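Local coordinates for pesticidal crystal protein Cry2Aa (Bacillus thuringiensis serovar kurstaki, PDB 1I5P), which kills dipteran and lepidopteran larvae by binding to their midgut epithelial cells and promoting colloid-osmotic lysis, at residues I80-G85 / G119-I124; S337-Y342 / S348-A353; N473-N478 / T482-A487. One frame throughout, in Å; residues are numbered along the deposited sequence.

Contact 1. Residues I80-G85 / G119-I124; sequences IIFPSG and GLQANI
Phe82 and Gln121 make a CH-pi contact where the loop leaving helix 74-81 leans on the flank of the long helix 107-135, in the helical N-terminal domain. Phe82 is the first residue beyond helix 74-81 to leave helical backbone angles; its CB points toward helix 107-135, and the ring offers one face to Gln121. CB of Gln121 stands 3.7 Å from the centroid of the Phe82 ring and 7° off the ring normal, so the methylene sits almost centrally over that face. CG of Gln121 lies over the rim of the ring where CB is attached, 3.8 Å from the CG atom of Phe82.

From there the glutamine chain bends (chi2 -79°), which places its amide beside Gly85; the amide plane stands 76° from the plane of the Phe82 ring. Its aliphatic part therefore serves the aromatic face while the polar end lies by the loop backbone. The carbonyl O of Gly85 comes within 3.4 Å of Gln121 CG, a van der Waals approach, and NE2 of Gln121 lies 3.7 Å from Gly85 CA. The loop is folded back to this place by a backbone bond from Gly85 N to Phe82 O (2.8 Å). Leu120 adds a looser apolar touch, its CB lying obliquely 4.5 Å from CZ of Phe82.

Trp78, one turn earlier on helix 74-81, also meets the Phe82 ring and bonds through NE1 to the carbonyl O of Gln121, tying the two helices together beside the CH-pi contact. Met183 of helix 170-193 touches both Phe82 and Leu120. The contact thus packs the loop after helix 74-81 on helix 107-135 within the alpha-helical bundle that forms the N-terminal domain of three-domain delta-endotoxins.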
loop_
_atom_site.group_PDB
_atom_site.type_symbol
_atom_site.label_atom_id
_atom_site.label_comp_id
_atom_site.label_asym_id
_atom_site.label_seq_id
_atom_site.Cartn_x
_atom_site.Cartn_y
_atom_site.Cartn_z
ATOM N N ILE A 80 11.329 -18.972 -4.562
ATOM C CA ILE A 80 11.688 -17.620 -4.152
ATOM C C ILE A 80 11.904 -17.527 -2.642
ATOM O O ILE A 80 12.931 -17.016 -2.176
ATOM C CB ILE A 80 10.581 -16.615 -4.533
ATOM C CG1 ILE A 80 10.476 -16.507 -6.059
ATOM C CG2 ILE A 80 10.872 -15.253 -3.901
ATOM C CD1 ILE A 80 9.285 -15.687 -6.536
ATOM N N ILE A 81 10.927 -18.024 -1.886
ATOM C CA ILE A 81 10.981 -17.972 -0.429
ATOM C C ILE A 81 11.912 -19.027 0.180
ATOM O O ILE A 81 12.391 -18.865 1.299
ATOM C CB ILE A 81 9.553 -18.094 0.169
ATOM C CG1 ILE A 81 9.557 -17.641 1.628
ATOM C CG2 ILE A 81 9.054 -19.526 0.049
ATOM C CD1 ILE A 81 10.054 -16.218 1.824
ATOM N N PHE A 82 12.166 -20.099 -0.566
ATOM C CA PHE A 82 13.075 -21.166 -0.136
ATOM C C PHE A 82 14.056 -21.403 -1.283
ATOM O O PHE A 82 14.028 -22.450 -1.929
ATOM C CB PHE A 82 12.315 -22.470 0.143
ATOM C CG PHE A 82 11.467 -22.440 1.387
ATOM C CD1 PHE A 82 10.091 -22.626 1.304
ATOM C CD2 PHE A 82 12.042 -22.255 2.642
ATOM C CE1 PHE A 82 9.296 -22.633 2.448
ATOM C CE2 PHE A 82 11.254 -22.259 3.797
ATOM C CZ PHE A 82 9.877 -22.449 3.699
ATOM N N PRO A 83 14.918 -20.419 -1.570
ATOM C CA PRO A 83 15.895 -20.551 -2.654
ATOM C C PRO A 83 16.740 -21.824 -2.581
ATOM O O PRO A 83 17.591 -21.983 -1.702
ATOM C CB PRO A 83 16.725 -19.276 -2.523
ATOM C CG PRO A 83 16.588 -18.932 -1.061
ATOM C CD PRO A 83 15.127 -19.156 -0.845
ATOM N N SER A 84 16.482 -22.717 -3.533
ATOM C CA SER A 84 17.158 -24.002 -3.642
ATOM C C SER A 84 16.955 -24.847 -2.403
ATOM O O SER A 84 17.803 -25.659 -2.051
ATOM C CB SER A 84 18.648 -23.805 -3.911
ATOM O OG SER A 84 18.841 -23.307 -5.223
ATOM N N GLY A 85 15.820 -24.652 -1.745
ATOM C CA GLY A 85 15.520 -25.423 -0.558
ATOM C C GLY A 85 16.059 -24.849 0.737
ATOM O O GLY A 85 15.867 -25.439 1.800
ATOM N N GLY A 119 10.468 -28.418 7.636
ATOM C CA GLY A 119 9.408 -29.316 7.210
ATOM C C GLY A 119 8.522 -28.738 6.125
ATOM O O GLY A 119 8.131 -29.431 5.178
ATOM N N LEU A 120 8.197 -27.459 6.276
ATOM C CA LEU A 120 7.364 -26.751 5.318
ATOM C C LEU A 120 8.062 -26.793 3.958
ATOM O O LEU A 120 7.471 -27.187 2.949
ATOM C CB LEU A 120 7.178 -25.306 5.787
ATOM C CG LEU A 120 5.958 -24.517 5.322
ATOM C CD1 LEU A 120 4.684 -25.327 5.545
ATOM C CD2 LEU A 120 5.890 -23.206 6.094
ATOM N N GLN A 121 9.327 -26.389 3.943
ATOM C CA GLN A 121 10.125 -26.394 2.721
ATOM C C GLN A 121 10.130 -27.782 2.078
ATOM O O GLN A 121 9.900 -27.918 0.880
ATOM C CB GLN A 121 11.560 -25.957 3.044
ATOM C CG GLN A 121 12.551 -26.055 1.893
ATOM C CD GLN A 121 13.047 -27.468 1.654
ATOM O OE1 GLN A 121 13.486 -28.151 2.580
ATOM N NE2 GLN A 121 12.982 -27.912 0.407
ATOM N N ALA A 122 10.381 -28.811 2.884
ATOM C CA ALA A 122 10.431 -30.185 2.388
ATOM C C ALA A 122 9.095 -30.684 1.849
ATOM O O ALA A 122 9.010 -31.179 0.725
ATOM C CB ALA A 122 10.915 -31.119 3.493
ATOM N N ASN A 123 8.059 -30.569 2.669
ATOM C CA ASN A 123 6.728 -31.015 2.295
ATOM C C ASN A 123 6.245 -30.368 1.001
ATOM O O ASN A 123 5.676 -31.036 0.141
ATOM C CB ASN A 123 5.751 -30.705 3.426
ATOM C CG ASN A 123 6.051 -31.494 4.685
ATOM O OD1 ASN A 123 5.499 -31.215 5.747
ATOM N ND2 ASN A 123 6.926 -32.494 4.570
ATOM N N ILE A 124 6.465 -29.065 0.871
ATOM C CA ILE A 124 6.046 -28.340 -0.321
ATOM C C ILE A 124 6.823 -28.787 -1.553
ATOM O O ILE A 124 6.251 -28.911 -2.637
ATOM C CB ILE A 124 6.231 -26.818 -0.153
ATOM C CG1 ILE A 124 5.269 -26.297 0.924
ATOM C CG2 ILE A 124 5.998 -26.119 -1.482
ATOM C CD1 ILE A 124 5.448 -24.825 1.257
#

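Contact 2. Residues S337-Y342 / S348-A353; sequences SARVNY and SGLIGA
Backbone bonds between Ala338 and Ile351 fasten the end of strand 329-342 to the returning segment 348-353 in a beta hairpin of the beta-prism middle domain, the two directions lying 169° apart. The two residues form an antiparallel hydrogen-bonded pair: Ala338 N reaches Ile351 O at 2.8 Å, and Ile351 N reaches Ala338 O at 2.6 Å. Ser337 and Gly352 follow as a non-hydrogen-bonded pair, where CA of Ser337 makes a CH...O contact with the carbonyl O of Ile351.

Serine hydroxyls extend the pairing at both ends. Ser348 N donates to Val340 O, while Val340 N donates to Ser348 OG at 3.1 Å, so a side-chain oxygen stands in for a backbone carbonyl. With chi1 of 69°, this OG lies between its own backbone N and carbonyl carbon, and it donates in turn to Gly349 O. At the other end, Ser337 OG is anti to its own N (chi1 -179°) and gives a 2.7 Å bond to Ala353 O, in the carbonyl plane; His358 NE2 is a further partner of this hydroxyl. Tyr342 OH bonds to Asn425.

Packing contacts fall on two sides. CB atoms of Ala338 and Ile351 lie 4.4 Å apart on one face of the sheet. Elsewhere Arg339, bent at chi3, lays one guanidinium face against Leu350: CD2 sits 3.8 Å above the plane, toward its rim, and NH1 of Arg339 is 3.7 Å from Leu350 CG. The Tyr342 ring presents its edge, through CE1, to Ser348 N.

Beyond the hairpin, strand 308-321 pairs with 337-342 through Ser312 and Thr314, strand 462-469 packs on Ala338 and Ile351 through Ala462, and Leu350 is bonded to Asn449 and Ile450.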
loop_
_atom_site.group_PDB
_atom_site.type_symbol
_atom_site.label_atom_id
_atom_site.label_comp_id
_atom_site.label_asym_id
_atom_site.label_seq_id
_atom_site.Cartn_x
_atom_site.Cartn_y
_atom_site.Cartn_z
ATOM N N SER A 337 7.106 26.733 7.556
ATOM C CA SER A 337 5.777 26.612 6.977
ATOM C C SER A 337 5.851 25.874 5.652
ATOM O O SER A 337 6.848 25.967 4.934
ATOM C CB SER A 337 5.182 28.005 6.754
ATOM O OG SER A 337 3.873 27.927 6.214
ATOM N N ALA A 338 4.788 25.157 5.319
ATOM C CA ALA A 338 4.771 24.409 4.077
ATOM C C ALA A 338 3.368 24.126 3.583
ATOM O O ALA A 338 2.410 24.108 4.354
ATOM C CB ALA A 338 5.526 23.094 4.258
ATOM N N ARG A 339 3.260 23.910 2.280
ATOM C CA ARG A 339 1.990 23.589 1.659
ATOM C C ARG A 339 2.319 22.799 0.406
ATOM O O ARG A 339 3.220 23.161 -0.349
ATOM C CB ARG A 339 1.210 24.864 1.314
ATOM C CG ARG A 339 -0.158 24.614 0.675
ATOM C CD ARG A 339 -1.061 25.834 0.822
ATOM N NE ARG A 339 -0.415 27.055 0.342
ATOM C CZ ARG A 339 -0.829 28.287 0.633
ATOM N NH1 ARG A 339 -1.895 28.471 1.403
ATOM N NH2 ARG A 339 -0.172 29.340 0.156
ATOM N N VAL A 340 1.594 21.704 0.216
ATOM C CA VAL A 340 1.788 20.823 -0.925
ATOM C C VAL A 340 0.925 21.297 -2.093
ATOM O O VAL A 340 -0.218 21.724 -1.898
ATOM C CB VAL A 340 1.416 19.374 -0.554
ATOM C CG1 VAL A 340 1.626 18.453 -1.741
ATOM C CG2 VAL A 340 2.262 18.918 0.637
ATOM N N ASN A 341 1.479 21.225 -3.299
ATOM C CA ASN A 341 0.777 21.673 -4.497
ATOM C C ASN A 341 0.457 20.539 -5.463
ATOM O O ASN A 341 1.197 19.556 -5.558
ATOM C CB ASN A 341 1.607 22.742 -5.211
ATOM C CG ASN A 341 2.002 23.876 -4.287
ATOM O OD1 ASN A 341 1.160 24.445 -3.591
ATOM N ND2 ASN A 341 3.289 24.210 -4.273
ATOM N N TYR A 342 -0.648 20.689 -6.187
ATOM C CA TYR A 342 -1.091 19.670 -7.136
ATOM C C TYR A 342 -1.589 20.271 -8.452
ATOM O O TYR A 342 -1.823 21.481 -8.560
ATOM C CB TYR A 342 -2.226 18.835 -6.527
ATOM C CG TYR A 342 -1.960 18.298 -5.136
ATOM C CD1 TYR A 342 -2.078 19.119 -4.014
ATOM C CD2 TYR A 342 -1.597 16.963 -4.941
ATOM C CE1 TYR A 342 -1.842 18.626 -2.731
ATOM C CE2 TYR A 342 -1.355 16.460 -3.661
ATOM C CZ TYR A 342 -1.480 17.300 -2.560
ATOM O OH TYR A 342 -1.227 16.816 -1.295
ATOM N N SER A 348 -2.829 21.626 -0.540
ATOM C CA SER A 348 -3.230 21.021 0.720
ATOM C C SER A 348 -3.410 22.180 1.688
ATOM O O SER A 348 -3.414 23.345 1.289
ATOM C CB SER A 348 -2.121 20.123 1.254
ATOM O OG SER A 348 -1.011 20.908 1.663
ATOM N N GLY A 349 -3.554 21.861 2.965
ATOM C CA GLY A 349 -3.683 22.912 3.947
ATOM C C GLY A 349 -2.270 23.326 4.291
ATOM O O GLY A 349 -1.310 22.661 3.902
ATOM N N LEU A 350 -2.123 24.435 5.000
ATOM C CA LEU A 350 -0.793 24.873 5.381
ATOM C C LEU A 350 -0.289 23.991 6.509
ATOM O O LEU A 350 -1.073 23.443 7.283
ATOM C CB LEU A 350 -0.815 26.327 5.843
ATOM C CG LEU A 350 -0.786 27.385 4.739
ATOM C CD1 LEU A 350 -1.356 28.697 5.268
ATOM C CD2 LEU A 350 0.641 27.563 4.250
ATOM N N ILE A 351 1.023 23.841 6.585
ATOM C CA ILE A 351 1.629 23.045 7.637
ATOM C C ILE A 351 2.598 23.976 8.338
ATOM O O ILE A 351 3.422 24.621 7.690
ATOM C CB ILE A 351 2.393 21.847 7.059
ATOM C CG1 ILE A 351 1.461 21.032 6.163
ATOM C CG2 ILE A 351 2.927 20.976 8.192
ATOM C CD1 ILE A 351 2.168 20.298 5.052
ATOM N N GLY A 352 2.489 24.062 9.659
ATOM C CA GLY A 352 3.366 24.949 10.396
ATOM C C GLY A 352 2.746 26.327 10.514
ATOM O O GLY A 352 1.531 26.457 10.664
ATOM N N ALA A 353 3.580 27.357 10.443
ATOM C CA ALA A 353 3.109 28.731 10.557
ATOM C C ALA A 353 2.175 29.127 9.422
ATOM O O ALA A 353 2.412 28.792 8.255
ATOM C CB ALA A 353 4.296 29.684 10.602
#

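Contact 3. Residues N473-N478 / T482-A487; sequences NIYAAN and TMIHLA
Strands 474-477 and 483-486 run antiparallel, their axes approaching to 4.3 Å at an angle of 157°, with Ile474 opposite His485 and Ala477 opposite Met483 as non-hydrogen-bonded pairs. Near the turn, Asn478 N donates to Thr482 O at 2.6 Å; farther along, Tyr475 N donates to Ile484 O and Leu486 N to Asn473 O.

Asn473 adds a side-chain bond at the open end of the hairpin. Its CG is tucked between backbone N and carbonyl carbon (chi1 67°), and ND2 reaches Leu486 O at 3.0 Å, the acceptor lying in the amide plane; OD1 turns to Lys471. The beta hairpin so closed is carried into a sheet of the C-terminal beta sandwich, because strand 483-486 also pairs in parallel with strand 530-537 through His485.

Ile484 is flanked by two residues of segment 473-478. Its CG2 lies at the edge of the Tyr475 ring, 3.9 Å from Tyr475 CB, the two side chains running alongside and pointing the same way. Its other branch crosses Asn478 at about a right angle, CD1 lying 3.7 Å from Asn478 CA. Away from these, CD1 of Ile474 obliquely meets SD of the extended Met483 chain at 4.0 Å. A water accepts from Asn478 ND2 and donates to Thr482 OG1 and to Met483 O, 2.7 Å away, bridging the two segments beside the turn; Thr482 OG1 is also bonded to Asn480.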
loop_
_atom_site.group_PDB
_atom_site.type_symbol
_atom_site.label_atom_id
_atom_site.label_comp_id
_atom_site.label_asym_id
_atom_site.label_seq_id
_atom_site.Cartn_x
_atom_site.Cartn_y
_atom_site.Cartn_z
ATOM N N ASN A 473 -0.378 3.619 -13.185
ATOM C CA ASN A 473 -1.173 3.625 -14.411
ATOM C C ASN A 473 -2.094 4.835 -14.500
ATOM O O ASN A 473 -3.320 4.715 -14.512
ATOM C CB ASN A 473 -1.985 2.328 -14.541
ATOM C CG ASN A 473 -3.056 2.188 -13.482
ATOM O OD1 ASN A 473 -2.833 2.485 -12.312
ATOM N ND2 ASN A 473 -4.230 1.715 -13.891
ATOM N N ILE A 474 -1.476 6.007 -14.570
ATOM C CA ILE A 474 -2.198 7.262 -14.676
ATOM C C ILE A 474 -2.000 7.779 -16.095
ATOM O O ILE A 474 -0.885 8.116 -16.494
ATOM C CB ILE A 474 -1.643 8.312 -13.693
ATOM C CG1 ILE A 474 -1.678 7.762 -12.260
ATOM C CG2 ILE A 474 -2.462 9.595 -13.795
ATOM C CD1 ILE A 474 -0.860 8.569 -11.258
ATOM N N TYR A 475 -3.085 7.830 -16.856
ATOM C CA TYR A 475 -3.027 8.299 -18.229
ATOM C C TYR A 475 -2.594 9.757 -18.285
ATOM O O TYR A 475 -1.676 10.120 -19.015
ATOM C CB TYR A 475 -4.395 8.148 -18.897
ATOM C CG TYR A 475 -4.427 8.714 -20.293
ATOM C CD1 TYR A 475 -3.556 8.242 -21.275
ATOM C CD2 TYR A 475 -5.309 9.739 -20.630
ATOM C CE1 TYR A 475 -3.560 8.776 -22.559
ATOM C CE2 TYR A 475 -5.323 10.283 -21.911
ATOM C CZ TYR A 475 -4.446 9.797 -22.871
ATOM O OH TYR A 475 -4.460 10.325 -24.142
ATOM N N ALA A 476 -3.270 10.593 -17.507
ATOM C CA ALA A 476 -2.967 12.017 -17.466
ATOM C C ALA A 476 -3.824 12.671 -16.400
ATOM O O ALA A 476 -4.618 12.010 -15.735
ATOM C CB ALA A 476 -3.257 12.657 -18.827
ATOM N N ALA A 477 -3.648 13.973 -16.230
ATOM C CA ALA A 477 -4.437 14.709 -15.265
ATOM C C ALA A 477 -5.708 15.107 -15.978
ATOM O O ALA A 477 -5.673 15.516 -17.142
ATOM C CB ALA A 477 -3.699 15.944 -14.805
ATOM N N ASN A 478 -6.830 14.971 -15.287
ATOM C CA ASN A 478 -8.105 15.353 -15.857
ATOM C C ASN A 478 -8.105 16.885 -15.852
ATOM O O ASN A 478 -7.210 17.516 -15.284
ATOM C CB ASN A 478 -9.244 14.835 -14.983
ATOM C CG ASN A 478 -10.505 14.585 -15.769
ATOM O OD1 ASN A 478 -10.780 15.269 -16.760
ATOM N ND2 ASN A 478 -11.286 13.607 -15.331
ATOM N N THR A 482 -7.281 15.881 -11.329
ATOM C CA THR A 482 -7.235 14.528 -10.793
ATOM C C THR A 482 -6.760 13.476 -11.784
ATOM O O THR A 482 -6.624 13.730 -12.982
ATOM C CB THR A 482 -8.603 14.093 -10.243
ATOM O OG1 THR A 482 -9.561 14.067 -11.311
ATOM C CG2 THR A 482 -9.069 15.063 -9.160
ATOM N N MET A 483 -6.535 12.280 -11.256
ATOM C CA MET A 483 -6.059 11.145 -12.026
ATOM C C MET A 483 -7.053 10.521 -12.986
ATOM O O MET A 483 -8.217 10.299 -12.649
ATOM C CB MET A 483 -5.606 10.020 -11.097
ATOM C CG MET A 483 -4.430 10.303 -10.206
ATOM S SD MET A 483 -4.206 8.916 -9.071
ATOM C CE MET A 483 -2.981 9.616 -7.955
ATOM N N ILE A 484 -6.575 10.227 -14.185
ATOM C CA ILE A 484 -7.381 9.515 -15.165
ATOM C C ILE A 484 -6.664 8.164 -15.184
ATOM O O ILE A 484 -5.469 8.087 -15.482
ATOM C CB ILE A 484 -7.343 10.164 -16.565
ATOM C CG1 ILE A 484 -8.112 11.496 -16.536
ATOM C CG2 ILE A 484 -7.953 9.201 -17.592
ATOM C CD1 ILE A 484 -8.178 12.226 -17.880
ATOM N N HIS A 485 -7.388 7.112 -14.828
ATOM C CA HIS A 485 -6.824 5.771 -14.770
ATOM C C HIS A 485 -6.636 5.127 -16.130
ATOM O O HIS A 485 -7.542 5.134 -16.959
ATOM C CB HIS A 485 -7.712 4.899 -13.892
ATOM C CG HIS A 485 -7.853 5.426 -12.502
ATOM N ND1 HIS A 485 -6.934 5.155 -11.514
ATOM C CD2 HIS A 485 -8.742 6.294 -11.965
ATOM C CE1 HIS A 485 -7.248 5.835 -10.427
ATOM N NE2 HIS A 485 -8.341 6.534 -10.674
ATOM N N LEU A 486 -5.455 4.562 -16.352
ATOM C CA LEU A 486 -5.161 3.911 -17.623
ATOM C C LEU A 486 -5.420 2.407 -17.573
ATOM O O LEU A 486 -4.790 1.680 -16.796
ATOM C CB LEU A 486 -3.703 4.173 -18.027
ATOM C CG LEU A 486 -3.236 3.598 -19.370
ATOM C CD1 LEU A 486 -4.117 4.139 -20.493
ATOM C CD2 LEU A 486 -1.770 3.967 -19.620
ATOM N N ALA A 487 -6.348 1.947 -18.407
ATOM C CA ALA A 487 -6.674 0.532 -18.475
ATOM C C ALA A 487 -5.515 -0.186 -19.161
ATOM O O ALA A 487 -4.760 0.431 -19.910
ATOM C CB ALA A 487 -7.963 0.328 -19.267
HETATM O O HOH W 1 -10.080 12.263 -13.069
#

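The three contacts follow one another along the chain. Contact 1 lies in the helical N-terminal domain, and contact 2 in the sheet-built middle domain, on opposite sides of the chain's centre, with centres about 50 Å apart. Contact 3 comes last; its centre is about 25 Å from that of contact 2 and about 41 Å from that of contact 1. Contact 2 belongs to the sheet with strand 308-321, contact 3 to the C-terminal sheet holding strands 530-537 and 602-610; both are antiparallel hairpins, their nearest atoms about 8 Å apart. One loop-on-helix contact and two hairpins thus sample the helical bundle and the beta architecture that a three-domain toxin joins in one chain.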